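Local coordinates for protein BamaA.19900.a (Balamuthia mandrillaris, PDB 6VZZ) that is a glucokinase that binds glucose and probably phosphorylates it at the 6-hydroxyl with ATP as phosphate donor, at residues I260-L274 against Y304-L316. Numbering follows the deposited sequence.
Sequences IVSGRGLVITYKWVL and YAHKAMMLHFKFL
The inverse gamma turn centred on Val261, whose Ser262 end lies near the glucose pocket, and the helix that follows it pack on helix 304-316, and His312 of that second helix hydrogen-bonds the turn. With its CG anti to the backbone N (chi1 176°), His312 reaches the turn, where ND1 donates to Ile260 O over 2.9 Å. The acceptor lies in the imidazole plane, whereas the donor is tilted from the carbonyl plane; Leu266 CB lies over one ring face, toward its rim. Ile260 also sets its CD1 squarely over the Phe315 ring, 3.8 Å from the centroid, a CH-pi contact. Ser262 N-caps helix 263-274 by accepting from Gly265 N, and its OG is also hydrogen-bonded to Glu258 O, Glu258 being a residue of the sugar pocket. The helices, which belong to an actin-like ATPase fold, cross at 131° between their N-to-C directions, the segment axes approaching to 8.6 Å. At the crossing Ala308 is a small knob, consistent with the close approach: its CB sits in a hole formed by Leu266, Thr269, Tyr270 and Val273, 3.7 Å from Tyr270 CA. Tyr270 turns its ring edge to the other backbone, CE1 lying 3.5 Å from Ala305 N, while its hydroxyl forms a hydrogen bond with Leu284 O. Further along, Val273 CG1 meets the ring edge of Tyr304 at CD1 (3.6 Å).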
loop_
_atom_site.group_PDB
_atom_site.type_symbol
_atom_site.label_atom_id
_atom_site.label_comp_id
_atom_site.label_asym_id
_atom_site.label_seq_id
_atom_site.Cartn_x
_atom_site.Cartn_y
_atom_site.Cartn_z
ATOM N N ILE A 260 -2.271 13.184 -13.637
ATOM C CA ILE A 260 -2.073 12.740 -15.005
ATOM C C ILE A 260 -3.034 11.613 -15.372
ATOM O O ILE A 260 -3.635 11.626 -16.458
ATOM C CB ILE A 260 -0.610 12.304 -15.227
ATOM C CG1 ILE A 260 0.314 13.523 -15.209
ATOM C CG2 ILE A 260 -0.450 11.502 -16.509
ATOM C CD1 ILE A 260 1.784 13.162 -15.338
ATOM N N VAL A 261 -3.224 10.662 -14.461
ATOM C CA VAL A 261 -3.965 9.445 -14.748
ATOM C C VAL A 261 -5.419 9.677 -14.366
ATOM O O VAL A 261 -5.897 9.175 -13.342
ATOM C CB VAL A 261 -3.360 8.236 -14.006
ATOM C CG1 VAL A 261 -3.997 6.938 -14.476
ATOM C CG2 VAL A 261 -1.855 8.210 -14.194
ATOM N N SER A 262 -6.125 10.441 -15.194
ATOM C CA SER A 262 -7.531 10.770 -14.992
ATOM C C SER A 262 -8.014 11.470 -16.250
ATOM O O SER A 262 -7.227 11.775 -17.149
ATOM C CB SER A 262 -7.747 11.657 -13.765
ATOM O OG SER A 262 -7.152 12.919 -13.978
ATOM N N GLY A 263 -9.315 11.729 -16.304
ATOM C CA GLY A 263 -9.841 12.478 -17.421
ATOM C C GLY A 263 -9.210 13.850 -17.549
ATOM O O GLY A 263 -8.653 14.181 -18.600
ATOM N N ARG A 264 -9.288 14.663 -16.490
ATOM C CA ARG A 264 -8.671 15.982 -16.540
ATOM C C ARG A 264 -7.162 15.877 -16.711
ATOM O O ARG A 264 -6.540 16.773 -17.291
ATOM C CB ARG A 264 -9.028 16.786 -15.283
ATOM C CG ARG A 264 -8.380 16.303 -13.995
ATOM C CD ARG A 264 -9.000 16.962 -12.767
ATOM N NE ARG A 264 -8.302 16.588 -11.540
ATOM C CZ ARG A 264 -8.591 15.509 -10.811
ATOM N NH1 ARG A 264 -9.577 14.695 -11.184
ATOM N NH2 ARG A 264 -7.899 15.240 -9.704
ATOM N N GLY A 265 -6.563 14.781 -16.232
ATOM C CA GLY A 265 -5.133 14.594 -16.407
ATOM C C GLY A 265 -4.757 14.354 -17.855
ATOM O O GLY A 265 -3.779 14.912 -18.351
ATOM N N LEU A 266 -5.535 13.530 -18.555
ATOM C CA LEU A 266 -5.315 13.362 -19.985
ATOM C C LEU A 266 -5.515 14.679 -20.723
ATOM O O LEU A 266 -4.781 14.988 -21.666
ATOM C CB LEU A 266 -6.247 12.285 -20.535
ATOM C CG LEU A 266 -6.172 12.056 -22.045
ATOM C CD1 LEU A 266 -4.789 11.582 -22.470
ATOM C CD2 LEU A 266 -7.243 11.082 -22.492
ATOM N N VAL A 267 -6.485 15.483 -20.290
ATOM C CA VAL A 267 -6.730 16.762 -20.945
ATOM C C VAL A 267 -5.559 17.713 -20.727
ATOM O O VAL A 267 -5.138 18.421 -21.651
ATOM C CB VAL A 267 -8.057 17.373 -20.453
ATOM C CG1 VAL A 267 -8.191 18.818 -20.916
ATOM C CG2 VAL A 267 -9.242 16.544 -20.929
ATOM N N ILE A 268 -5.014 17.757 -19.509
ATOM C CA ILE A 268 -3.949 18.723 -19.249
ATOM C C ILE A 268 -2.636 18.260 -19.872
ATOM O O ILE A 268 -1.853 19.079 -20.365
ATOM C CB ILE A 268 -3.808 19.007 -17.738
ATOM C CG1 ILE A 268 -2.974 20.271 -17.521
ATOM C CG2 ILE A 268 -3.202 17.829 -16.986
ATOM C CD1 ILE A 268 -2.755 20.630 -16.053
ATOM N N THR A 269 -2.381 16.945 -19.888
ATOM C CA THR A 269 -1.238 16.426 -20.630
ATOM C C THR A 269 -1.357 16.752 -22.117
ATOM O O THR A 269 -0.371 17.125 -22.764
ATOM C CB THR A 269 -1.129 14.918 -20.408
ATOM O OG1 THR A 269 -0.918 14.665 -19.015
ATOM C CG2 THR A 269 0.026 14.328 -21.210
ATOM N N TYR A 270 -2.569 16.628 -22.666
ATOM C CA TYR A 270 -2.818 16.992 -24.057
ATOM C C TYR A 270 -2.478 18.456 -24.319
ATOM O O TYR A 270 -1.850 18.779 -25.334
ATOM C CB TYR A 270 -4.282 16.704 -24.398
ATOM C CG TYR A 270 -4.649 16.843 -25.855
ATOM C CD1 TYR A 270 -4.083 16.014 -26.821
ATOM C CD2 TYR A 270 -5.583 17.784 -26.268
ATOM C CE1 TYR A 270 -4.425 16.134 -28.159
ATOM C CE2 TYR A 270 -5.932 17.908 -27.600
ATOM C CZ TYR A 270 -5.350 17.083 -28.541
ATOM O OH TYR A 270 -5.699 17.204 -29.865
ATOM N N LYS A 271 -2.883 19.359 -23.413
ATOM C CA LYS A 271 -2.582 20.777 -23.609
ATOM C C LYS A 271 -1.083 21.043 -23.529
ATOM O O LYS A 271 -0.581 21.945 -24.206
ATOM C CB LYS A 271 -3.341 21.636 -22.589
ATOM N N TRP A 272 -0.354 20.257 -22.731
ATOM C CA TRP A 272 1.101 20.389 -22.680
ATOM C C TRP A 272 1.742 19.953 -23.992
ATOM O O TRP A 272 2.618 20.643 -24.527
ATOM C CB TRP A 272 1.660 19.578 -21.515
ATOM C CG TRP A 272 3.133 19.379 -21.592
ATOM C CD1 TRP A 272 4.102 20.271 -21.233
ATOM C CD2 TRP A 272 3.817 18.204 -22.043
ATOM N NE1 TRP A 272 5.351 19.726 -21.441
ATOM C CE2 TRP A 272 5.201 18.458 -21.939
ATOM C CE3 TRP A 272 3.394 16.967 -22.536
ATOM C CZ2 TRP A 272 6.162 17.519 -22.308
ATOM C CZ3 TRP A 272 4.351 16.034 -22.902
ATOM C CH2 TRP A 272 5.720 16.316 -22.784
ATOM N N VAL A 273 1.327 18.797 -24.518
ATOM C CA VAL A 273 1.804 18.349 -25.824
ATOM C C VAL A 273 1.583 19.433 -26.870
ATOM O O VAL A 273 2.465 19.716 -27.690
ATOM C CB VAL A 273 1.116 17.029 -26.223
ATOM C CG1 VAL A 273 1.333 16.734 -27.703
ATOM C CG2 VAL A 273 1.627 15.887 -25.370
ATOM N N LEU A 274 0.414 20.079 -26.838
ATOM C CA LEU A 274 0.115 21.112 -27.826
ATOM C C LEU A 274 0.946 22.373 -27.608
ATOM O O LEU A 274 1.311 23.040 -28.580
ATOM C CB LEU A 274 -1.378 21.440 -27.805
ATOM C CG LEU A 274 -2.314 20.280 -28.161
ATOM C CD1 LEU A 274 -3.764 20.723 -28.164
ATOM C CD2 LEU A 274 -1.948 19.658 -29.505
ATOM N N TYR A 304 -0.593 13.957 -31.618
ATOM C CA TYR A 304 -0.564 14.611 -30.316
ATOM C C TYR A 304 -1.465 13.893 -29.322
ATOM O O TYR A 304 -1.078 13.692 -28.166
ATOM C CB TYR A 304 -0.965 16.077 -30.468
ATOM C CG TYR A 304 -0.144 16.803 -31.507
ATOM C CD1 TYR A 304 1.217 17.017 -31.318
ATOM C CD2 TYR A 304 -0.724 17.269 -32.682
ATOM C CE1 TYR A 304 1.976 17.682 -32.268
ATOM C CE2 TYR A 304 0.029 17.939 -33.637
ATOM C CZ TYR A 304 1.377 18.140 -33.423
ATOM O OH TYR A 304 2.136 18.792 -34.368
ATOM N N ALA A 305 -2.667 13.495 -29.750
ATOM C CA ALA A 305 -3.523 12.693 -28.880
ATOM C C ALA A 305 -2.804 11.425 -28.448
ATOM O O ALA A 305 -2.846 11.038 -27.274
ATOM C CB ALA A 305 -4.833 12.355 -29.590
ATOM N N HIS A 306 -2.118 10.780 -29.387
ATOM C CA HIS A 306 -1.347 9.587 -29.069
ATOM C C HIS A 306 -0.288 9.882 -28.014
ATOM O O HIS A 306 -0.171 9.157 -27.020
ATOM C CB HIS A 306 -0.712 9.045 -30.346
ATOM C CG HIS A 306 0.113 7.817 -30.136
ATOM N ND1 HIS A 306 1.450 7.868 -29.809
ATOM C CD2 HIS A 306 -0.210 6.505 -30.207
ATOM C CE1 HIS A 306 1.919 6.640 -29.689
ATOM N NE2 HIS A 306 0.932 5.794 -29.929
ATOM N N LYS A 307 0.480 10.959 -28.208
ATOM C CA LYS A 307 1.561 11.288 -27.282
ATOM C C LYS A 307 1.031 11.488 -25.866
ATOM O O LYS A 307 1.592 10.956 -24.901
ATOM C CB LYS A 307 2.304 12.535 -27.773
ATOM C CG LYS A 307 3.561 12.895 -26.988
ATOM C CD LYS A 307 4.574 11.755 -26.996
ATOM C CE LYS A 307 5.852 12.110 -26.228
ATOM N NZ LYS A 307 6.807 10.963 -26.128
ATOM N N ALA A 308 -0.072 12.228 -25.728
ATOM C CA ALA A 308 -0.656 12.454 -24.409
ATOM C C ALA A 308 -1.188 11.155 -23.811
ATOM O O ALA A 308 -0.955 10.852 -22.634
ATOM C CB ALA A 308 -1.763 13.499 -24.505
ATOM N N MET A 309 -1.916 10.375 -24.609
ATOM C CA MET A 309 -2.453 9.110 -24.120
ATOM C C MET A 309 -1.330 8.156 -23.717
ATOM O O MET A 309 -1.437 7.443 -22.713
ATOM C CB MET A 309 -3.336 8.486 -25.197
ATOM C CG MET A 309 -4.251 7.392 -24.722
ATOM S SD MET A 309 -5.622 8.060 -23.768
ATOM C CE MET A 309 -6.484 6.564 -23.325
ATOM N N MET A 310 -0.244 8.138 -24.494
ATOM C CA MET A 310 0.944 7.370 -24.137
ATOM C C MET A 310 1.425 7.713 -22.731
ATOM O O MET A 310 1.664 6.826 -21.904
ATOM C CB MET A 310 2.042 7.642 -25.163
ATOM C CG MET A 310 3.155 6.622 -25.196
ATOM S SD MET A 310 2.508 4.984 -25.568
ATOM C CE MET A 310 2.622 4.229 -23.946
ATOM N N LEU A 311 1.590 9.006 -22.448
ATOM C CA LEU A 311 2.062 9.415 -21.130
ATOM C C LEU A 311 1.024 9.119 -20.064
ATOM O O LEU A 311 1.368 8.733 -18.940
ATOM C CB LEU A 311 2.413 10.898 -21.136
ATOM C CG LEU A 311 3.686 11.241 -21.892
ATOM C CD1 LEU A 311 3.544 12.584 -22.551
ATOM C CD2 LEU A 311 4.849 11.238 -20.924
ATOM N N HIS A 312 -0.251 9.313 -20.401
ATOM C CA HIS A 312 -1.346 8.969 -19.501
ATOM C C HIS A 312 -1.209 7.527 -19.026
ATOM O O HIS A 312 -1.117 7.257 -17.824
ATOM C CB HIS A 312 -2.669 9.203 -20.235
ATOM C CG HIS A 312 -3.888 8.814 -19.465
ATOM N ND1 HIS A 312 -4.320 9.501 -18.351
ATOM C CD2 HIS A 312 -4.796 7.833 -19.678
ATOM C CE1 HIS A 312 -5.430 8.946 -17.900
ATOM N NE2 HIS A 312 -5.740 7.930 -18.685
ATOM N N PHE A 313 -1.123 6.590 -19.972
ATOM C CA PHE A 313 -1.039 5.185 -19.601
ATOM C C PHE A 313 0.329 4.823 -19.058
ATOM O O PHE A 313 0.445 3.884 -18.258
ATOM C CB PHE A 313 -1.397 4.304 -20.788
ATOM C CG PHE A 313 -2.828 3.903 -20.798
ATOM C CD1 PHE A 313 -3.316 3.045 -19.827
ATOM C CD2 PHE A 313 -3.699 4.404 -21.741
ATOM C CE1 PHE A 313 -4.641 2.677 -19.809
ATOM C CE2 PHE A 313 -5.031 4.037 -21.724
ATOM C CZ PHE A 313 -5.502 3.174 -20.756
ATOM N N LYS A 314 1.371 5.548 -19.466
ATOM C CA LYS A 314 2.686 5.312 -18.885
ATOM C C LYS A 314 2.653 5.514 -17.376
ATOM O O LYS A 314 3.169 4.688 -16.614
ATOM C CB LYS A 314 3.724 6.224 -19.537
ATOM C CG LYS A 314 5.116 6.034 -18.971
ATOM C CD LYS A 314 6.193 6.249 -20.022
ATOM C CE LYS A 314 6.494 7.719 -20.227
ATOM N NZ LYS A 314 7.763 7.923 -21.009
ATOM N N PHE A 315 2.018 6.592 -16.919
ATOM C CA PHE A 315 1.993 6.837 -15.483
ATOM C C PHE A 315 1.039 5.895 -14.770
ATOM O O PHE A 315 1.257 5.579 -13.596
ATOM C CB PHE A 315 1.650 8.292 -15.189
ATOM C CG PHE A 315 2.837 9.200 -15.257
ATOM C CD1 PHE A 315 3.281 9.690 -16.480
ATOM C CD2 PHE A 315 3.534 9.535 -14.107
ATOM C CE1 PHE A 315 4.396 10.514 -16.551
ATOM C CE2 PHE A 315 4.641 10.353 -14.167
ATOM C CZ PHE A 315 5.077 10.849 -15.391
ATOM N N LEU A 316 -0.006 5.422 -15.451
ATOM C CA LEU A 316 -0.801 4.343 -14.871
ATOM C C LEU A 316 0.055 3.098 -14.662
ATOM O O LEU A 316 -0.014 2.457 -13.609
ATOM C CB LEU A 316 -2.005 4.023 -15.759
ATOM C CG LEU A 316 -2.771 2.768 -15.320
ATOM C CD1 LEU A 316 -3.501 3.012 -14.015
ATOM C CD2 LEU A 316 -3.729 2.311 -16.392
#